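Local coordinates for bifunctional protein PutA (Bdellovibrio bacteriovorus, PDB 5UR2) that probably oxidises proline to glutamate in two steps, through an FAD-dependent proline dehydrogenase and an NAD-dependent L-glutamate gamma-semialdehyde dehydrogenase in one chain, at residues V299-G304 with A332-C337. Residues are numbered along the deposited sequence; the frame is centred on the assembly and turned at random.
With P5F (N-propargylglycine-modified flavin adenine dinucleotide), chain F.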
ATOM      1  N   VAL B 299     -30.344 -49.026   6.256  1.00 21.73           N
ATOM      2  CA  VAL B 299     -29.826 -47.669   6.157  1.00 21.21           C
ATOM      3  C   VAL B 299     -30.082 -46.964   7.481  1.00 24.33           C
ATOM      4  O   VAL B 299     -31.234 -46.846   7.917  1.00 25.73           O
ATOM      5  CB  VAL B 299     -30.466 -46.886   5.005  1.00 26.29           C
ATOM      6  CG1 VAL B 299     -30.004 -45.439   5.054  1.00 20.44           C
ATOM      7  CG2 VAL B 299     -30.086 -47.500   3.690  1.00 23.91           C
ATOM      8  N   ARG B 300     -29.019 -46.515   8.139  1.00 22.43           N
ATOM      9  CA  ARG B 300     -29.179 -45.682   9.329  1.00 25.11           C
ATOM     10  C   ARG B 300     -29.202 -44.231   8.873  1.00 26.21           C
ATOM     11  O   ARG B 300     -28.172 -43.683   8.464  1.00 23.71           O
ATOM     12  CB  ARG B 300     -28.061 -45.908  10.342  1.00 21.41           C
ATOM     13  CG  ARG B 300     -28.168 -44.979  11.542  1.00 25.32           C
ATOM     14  CD  ARG B 300     -26.875 -44.913  12.308  1.00 31.55           C
ATOM     15  NE  ARG B 300     -26.519 -46.193  12.914  1.00 35.26           N
ATOM     16  CZ  ARG B 300     -25.290 -46.480  13.333  1.00 41.75           C
ATOM     17  NH1 ARG B 300     -24.317 -45.575  13.188  1.00 41.56           N
ATOM     18  NH2 ARG B 300     -25.033 -47.660  13.877  1.00 43.13           N
ATOM     19  N   LEU B 301     -30.370 -43.609   8.933  1.00 28.50           N
ATOM     20  CA  LEU B 301     -30.533 -42.262   8.406  1.00 24.66           C
ATOM     21  C   LEU B 301     -30.226 -41.267   9.524  1.00 27.55           C
ATOM     22  O   LEU B 301     -30.875 -41.290  10.576  1.00 20.98           O
ATOM     23  CB  LEU B 301     -31.944 -42.084   7.853  1.00 20.69           C
ATOM     24  CG  LEU B 301     -32.250 -40.796   7.094  1.00 24.00           C
ATOM     25  CD1 LEU B 301     -31.405 -40.660   5.822  1.00 21.94           C
ATOM     26  CD2 LEU B 301     -33.745 -40.735   6.776  1.00 20.67           C
ATOM     27  N   VAL B 302     -29.191 -40.447   9.324  1.00 26.57           N
ATOM     28  CA  VAL B 302     -28.802 -39.413  10.273  1.00 22.82           C
ATOM     29  C   VAL B 302     -28.905 -38.076   9.555  1.00 19.71           C
ATOM     30  O   VAL B 302     -29.167 -38.018   8.359  1.00 19.45           O
ATOM     31  CB  VAL B 302     -27.377 -39.624  10.835  1.00 20.48           C
ATOM     32  CG1 VAL B 302     -27.192 -41.046  11.326  1.00 20.98           C
ATOM     33  CG2 VAL B 302     -26.311 -39.301   9.779  1.00 19.48           C
ATOM     34  N   LYS B 303     -28.689 -36.989  10.294  1.00 19.71           N
ATOM     35  CA  LYS B 303     -28.576 -35.707   9.603  1.00 26.99           C
ATOM     36  C   LYS B 303     -27.138 -35.443   9.155  1.00 18.85           C
ATOM     37  O   LYS B 303     -26.893 -35.270   7.958  1.00 28.14           O
ATOM     38  CB  LYS B 303     -29.149 -34.575  10.462  1.00 19.56           C
ATOM     39  CG  LYS B 303     -30.657 -34.716  10.484  1.00 19.96           C
ATOM     40  CD  LYS B 303     -31.391 -33.711  11.299  1.00 20.30           C
ATOM     41  CE  LYS B 303     -32.851 -34.176  11.430  1.00 29.30           C
ATOM     42  NZ  LYS B 303     -33.644 -33.337  12.347  1.00 25.90           N
ATOM     43  N   GLY B 304     -26.176 -35.482  10.078  1.00 31.60           N
ATOM     44  CA  GLY B 304     -24.772 -35.340   9.706  1.00 30.39           C
ATOM     45  C   GLY B 304     -23.917 -34.676  10.770  1.00 25.81           C
ATOM     46  O   GLY B 304     -24.360 -33.725  11.417  1.00 30.44           O
ATOM     47  N   ALA B 332     -36.038 -31.118   6.195  1.00 25.38           N
ATOM     48  CA  ALA B 332     -36.994 -31.446   5.140  1.00 28.77           C
ATOM     49  C   ALA B 332     -36.486 -32.595   4.286  1.00 26.64           C
ATOM     50  O   ALA B 332     -37.254 -33.492   3.914  1.00 27.39           O
ATOM     51  CB  ALA B 332     -37.280 -30.219   4.267  1.00 24.77           C
ATOM     52  N   ASN B 333     -35.191 -32.579   3.964  1.00 19.63           N
ATOM     53  CA  ASN B 333     -34.607 -33.669   3.196  1.00 23.33           C
ATOM     54  C   ASN B 333     -34.615 -34.972   3.998  1.00 19.62           C
ATOM     55  O   ASN B 333     -34.810 -36.053   3.430  1.00 20.87           O
ATOM     56  CB  ASN B 333     -33.181 -33.298   2.780  1.00 18.82           C
ATOM     57  CG  ASN B 333     -32.610 -34.270   1.791  1.00 26.94           C
ATOM     58  OD1 ASN B 333     -33.088 -34.356   0.653  1.00 23.26           O
ATOM     59  ND2 ASN B 333     -31.597 -35.020   2.201  1.00 21.73           N
ATOM     60  N   TYR B 334     -34.403 -34.889   5.317  1.00 24.87           N
ATOM     61  CA  TYR B 334     -34.495 -36.084   6.156  1.00 21.80           C
ATOM     62  C   TYR B 334     -35.870 -36.722   6.014  1.00 25.12           C
ATOM     63  O   TYR B 334     -35.989 -37.931   5.779  1.00 20.72           O
ATOM     64  CB  TYR B 334     -34.221 -35.732   7.622  1.00 20.31           C
ATOM     65  CG  TYR B 334     -34.035 -36.933   8.533  1.00 20.61           C
ATOM     66  CD1 TYR B 334     -35.113 -37.732   8.914  1.00 21.13           C
ATOM     67  CD2 TYR B 334     -32.776 -37.247   9.034  1.00 20.41           C
ATOM     68  CE1 TYR B 334     -34.935 -38.842   9.748  1.00 21.44           C
ATOM     69  CE2 TYR B 334     -32.584 -38.329   9.863  1.00 20.73           C
ATOM     70  CZ  TYR B 334     -33.664 -39.129  10.223  1.00 25.23           C
ATOM     71  OH  TYR B 334     -33.438 -40.209  11.045  1.00 24.62           O
ATOM     72  N   GLU B 335     -36.922 -35.913   6.139  1.00 23.19           N
ATOM     73  CA  GLU B 335     -38.267 -36.467   6.063  1.00 25.83           C
ATOM     74  C   GLU B 335     -38.551 -37.033   4.674  1.00 25.17           C
ATOM     75  O   GLU B 335     -39.166 -38.098   4.548  1.00 30.76           O
ATOM     76  CB  GLU B 335     -39.290 -35.406   6.492  1.00 21.80           C
ATOM     77  CG  GLU B 335     -39.173 -35.079   7.984  1.00 23.53           C
ATOM     78  CD  GLU B 335     -40.222 -34.105   8.532  1.00 26.78           C
ATOM     79  OE1 GLU B 335     -41.271 -33.881   7.900  1.00 33.25           O
ATOM     80  OE2 GLU B 335     -39.980 -33.562   9.628  1.00 29.01           O
ATOM     81  N   LEU B 336     -38.069 -36.364   3.627  1.00 24.18           N
ATOM     82  CA  LEU B 336     -38.239 -36.883   2.270  1.00 25.69           C
ATOM     83  C   LEU B 336     -37.540 -38.235   2.112  1.00 27.51           C
ATOM     84  O   LEU B 336     -38.111 -39.184   1.563  1.00 23.76           O
ATOM     85  CB  LEU B 336     -37.701 -35.856   1.262  1.00 23.36           C
ATOM     86  CG  LEU B 336     -37.682 -36.255  -0.215  1.00 26.74           C
ATOM     87  CD1 LEU B 336     -39.121 -36.197  -0.786  1.00 20.74           C
ATOM     88  CD2 LEU B 336     -36.737 -35.395  -1.039  1.00 19.75           C
ATOM     89  N   CYS B 337     -36.289 -38.334   2.584  1.00 24.73           N
ATOM     90  CA  CYS B 337     -35.576 -39.607   2.540  1.00 26.67           C
ATOM     91  C   CYS B 337     -36.286 -40.677   3.363  1.00 29.67           C
ATOM     92  O   CYS B 337     -36.409 -41.834   2.927  1.00 26.73           O
ATOM     93  CB  CYS B 337     -34.141 -39.424   3.040  1.00 23.81           C
ATOM     94  SG  CYS B 337     -33.096 -38.490   1.897  1.00 24.70           S
TER
HETATM   95  PA  P5F F1001     -31.282 -31.701  15.008  1.00 25.26           P
HETATM   96  O1A P5F F1001     -32.788 -31.827  14.598  1.00 30.61           O
HETATM   97  O2A P5F F1001     -30.914 -30.610  15.884  1.00 23.04           O
HETATM   98  O5B P5F F1001     -30.328 -31.471  13.867  1.00 24.68           O
HETATM   99  C5B P5F F1001     -29.003 -30.967  13.986  1.00 16.78           C
HETATM  100  C4B P5F F1001     -28.268 -31.218  12.661  1.00 20.64           C
HETATM  101  O4B P5F F1001     -28.684 -30.371  11.616  1.00 25.39           O
HETATM  102  C3B P5F F1001     -26.775 -31.069  12.676  1.00 17.28           C
HETATM  103  O3B P5F F1001     -26.138 -32.150  13.241  1.00 18.70           O
HETATM  104  C2B P5F F1001     -26.456 -30.914  11.243  1.00 17.09           C
HETATM  105  O2B P5F F1001     -26.425 -32.163  10.644  1.00 18.70           O
HETATM  106  C1B P5F F1001     -27.625 -30.155  10.725  1.00 22.79           C
HETATM  107  N9A P5F F1001     -27.415 -28.733  10.627  1.00 19.76           N
HETATM  108  C8A P5F F1001     -27.061 -27.850  11.638  1.00 21.14           C
HETATM  109  N7A P5F F1001     -26.995 -26.617  11.122  1.00 23.15           N
HETATM  110  C5A P5F F1001     -27.317 -26.647   9.763  1.00 21.13           C
HETATM  111  C6A P5F F1001     -27.390 -25.701   8.743  1.00 30.15           C
HETATM  112  N6A P5F F1001     -27.119 -24.316   9.006  1.00 28.95           N
HETATM  113  N1A P5F F1001     -27.717 -26.072   7.490  1.00 25.32           N
HETATM  114  C2A P5F F1001     -27.986 -27.361   7.194  1.00 17.31           C
HETATM  115  N3A P5F F1001     -27.894 -28.315   8.165  1.00 20.52           N
HETATM  116  C4A P5F F1001     -27.578 -28.004   9.428  1.00 11.73           C
HETATM  117  N1  P5F F1001     -23.427 -38.383  11.820  1.00 32.81           N
HETATM  118  C2  P5F F1001     -22.640 -38.682  10.648  1.00 27.86           C
HETATM  119  O2  P5F F1001     -22.363 -37.658   9.771  1.00 28.25           O
HETATM  120  N3  P5F F1001     -22.168 -40.011  10.394  1.00 42.77           N
HETATM  121  C4  P5F F1001     -22.440 -41.087  11.275  1.00 45.20           C
HETATM  122  O4  P5F F1001     -21.946 -42.361  10.965  1.00 38.12           O
HETATM  123  C4X P5F F1001     -23.262 -40.771  12.518  1.00 42.68           C
HETATM  124  N5  P5F F1001     -23.489 -41.768  13.561  1.00 44.45           N
HETATM  125  C5X P5F F1001     -24.627 -41.510  14.465  1.00 44.35           C
HETATM  126  C6  P5F F1001     -25.288 -42.649  15.173  1.00 35.93           C
HETATM  127  C7  P5F F1001     -26.435 -42.415  15.973  1.00 36.35           C
HETATM  128  C7M P5F F1001     -27.095 -43.577  16.682  1.00 38.53           C
HETATM  129  C8  P5F F1001     -26.967 -41.097  16.106  1.00 37.04           C
HETATM  130  C8M P5F F1001     -28.187 -40.811  16.945  1.00 35.48           C
HETATM  131  C9  P5F F1001     -26.349 -40.014  15.437  1.00 44.42           C
HETATM  132  C9A P5F F1001     -25.141 -40.251  14.598  1.00 44.53           C
HETATM  133  N10 P5F F1001     -24.517 -39.131  13.889  1.00 42.88           N
HETATM  134  C10 P5F F1001     -23.715 -39.463  12.744  1.00 37.02           C
HETATM  135  C1' P5F F1001     -24.832 -37.712  14.188  1.00 45.64           C
HETATM  136  C2' P5F F1001     -26.102 -37.232  13.484  1.00 38.89           C
HETATM  137  O2' P5F F1001     -25.857 -37.177  12.131  1.00 37.21           O
HETATM  138  C3' P5F F1001     -26.628 -35.876  13.958  1.00 40.40           C
HETATM  139  O3' P5F F1001     -25.673 -34.918  13.689  1.00 41.32           O
HETATM  140  C4' P5F F1001     -26.958 -35.794  15.442  1.00 38.78           C
HETATM  141  O4' P5F F1001     -27.323 -37.067  15.850  1.00 37.99           O
HETATM  142  C5' P5F F1001     -27.982 -34.711  15.833  1.00 38.49           C
HETATM  143  O5' P5F F1001     -29.052 -34.578  14.918  1.00 40.31           O
HETATM  144  P   P5F F1001     -30.608 -34.353  15.318  1.00 31.20           P
HETATM  145  O1P P5F F1001     -31.709 -34.888  14.324  1.00 39.18           O
HETATM  146  O2P P5F F1001     -30.603 -34.923  16.786  1.00 31.65           O
HETATM  147  O3P P5F F1001     -30.633 -32.782  15.797  1.00 26.14           O
HETATM  148  C21 P5F F1001     -20.987 -41.872  14.322  1.00 57.11           C
HETATM  149  C22 P5F F1001     -22.278 -41.933  13.928  1.00 60.85           C
HETATM  150  C23 P5F F1001     -19.838 -42.208  13.355  1.00 57.60           C
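L301 and K303 meet Y334 where strand 299-302 runs nearly antiparallel to helix 332-337, at 158° and with the axes 9.5 Å apart. Y334 gives the largest share of the contact from the helix. Its CG lies anti to the backbone N (chi1 -169°), which sends the ring from the helix across to the strand. Y334 OH donates a hydrogen bond to L301 O (2.8 Å). The hydroxyl sits well above the carbonyl plane, so it is not on a lone pair. One ring face is covered by L301, whose CD2 stands over the centre in a CH-pi contact, 3.8 Å from the Y334 centroid. L301 CD2 also reaches C337 CB at 4.0 Å. The carbonyl carbon of V302 lies at the ring edge, in its plane. K303 crosses Y334 at about a right angle, with K303 CG 3.6 Å from Y334 CD2. Beyond CG the lysine is extended, which carries its amine past the tyrosine to the cofactor diphosphate. There K303 NZ binds P5F O1A at 2.8 Å and, more weakly, O1P. D331 forms a salt bridge with the same amine, and T359 a hydrogen bond. These partners probably favour the charged form. V302 points away from the helix and packs against the modified flavin, its CG1 3.9 Å from P5F C9A. G304 O accepts a hydrogen bond from P5F O2B (2.7 Å). G304 has a positive phi (149°), a backbone shape open mainly to glycine. Strand 298-302 is the fifth of eight parallel barrel strands, and helix 327-343 leads on to the sixth, 349-353. This is the beta-alpha-beta layout of a TIM barrel, here in the proline dehydrogenase domain, with the strand's C-terminal end lining the flavin site.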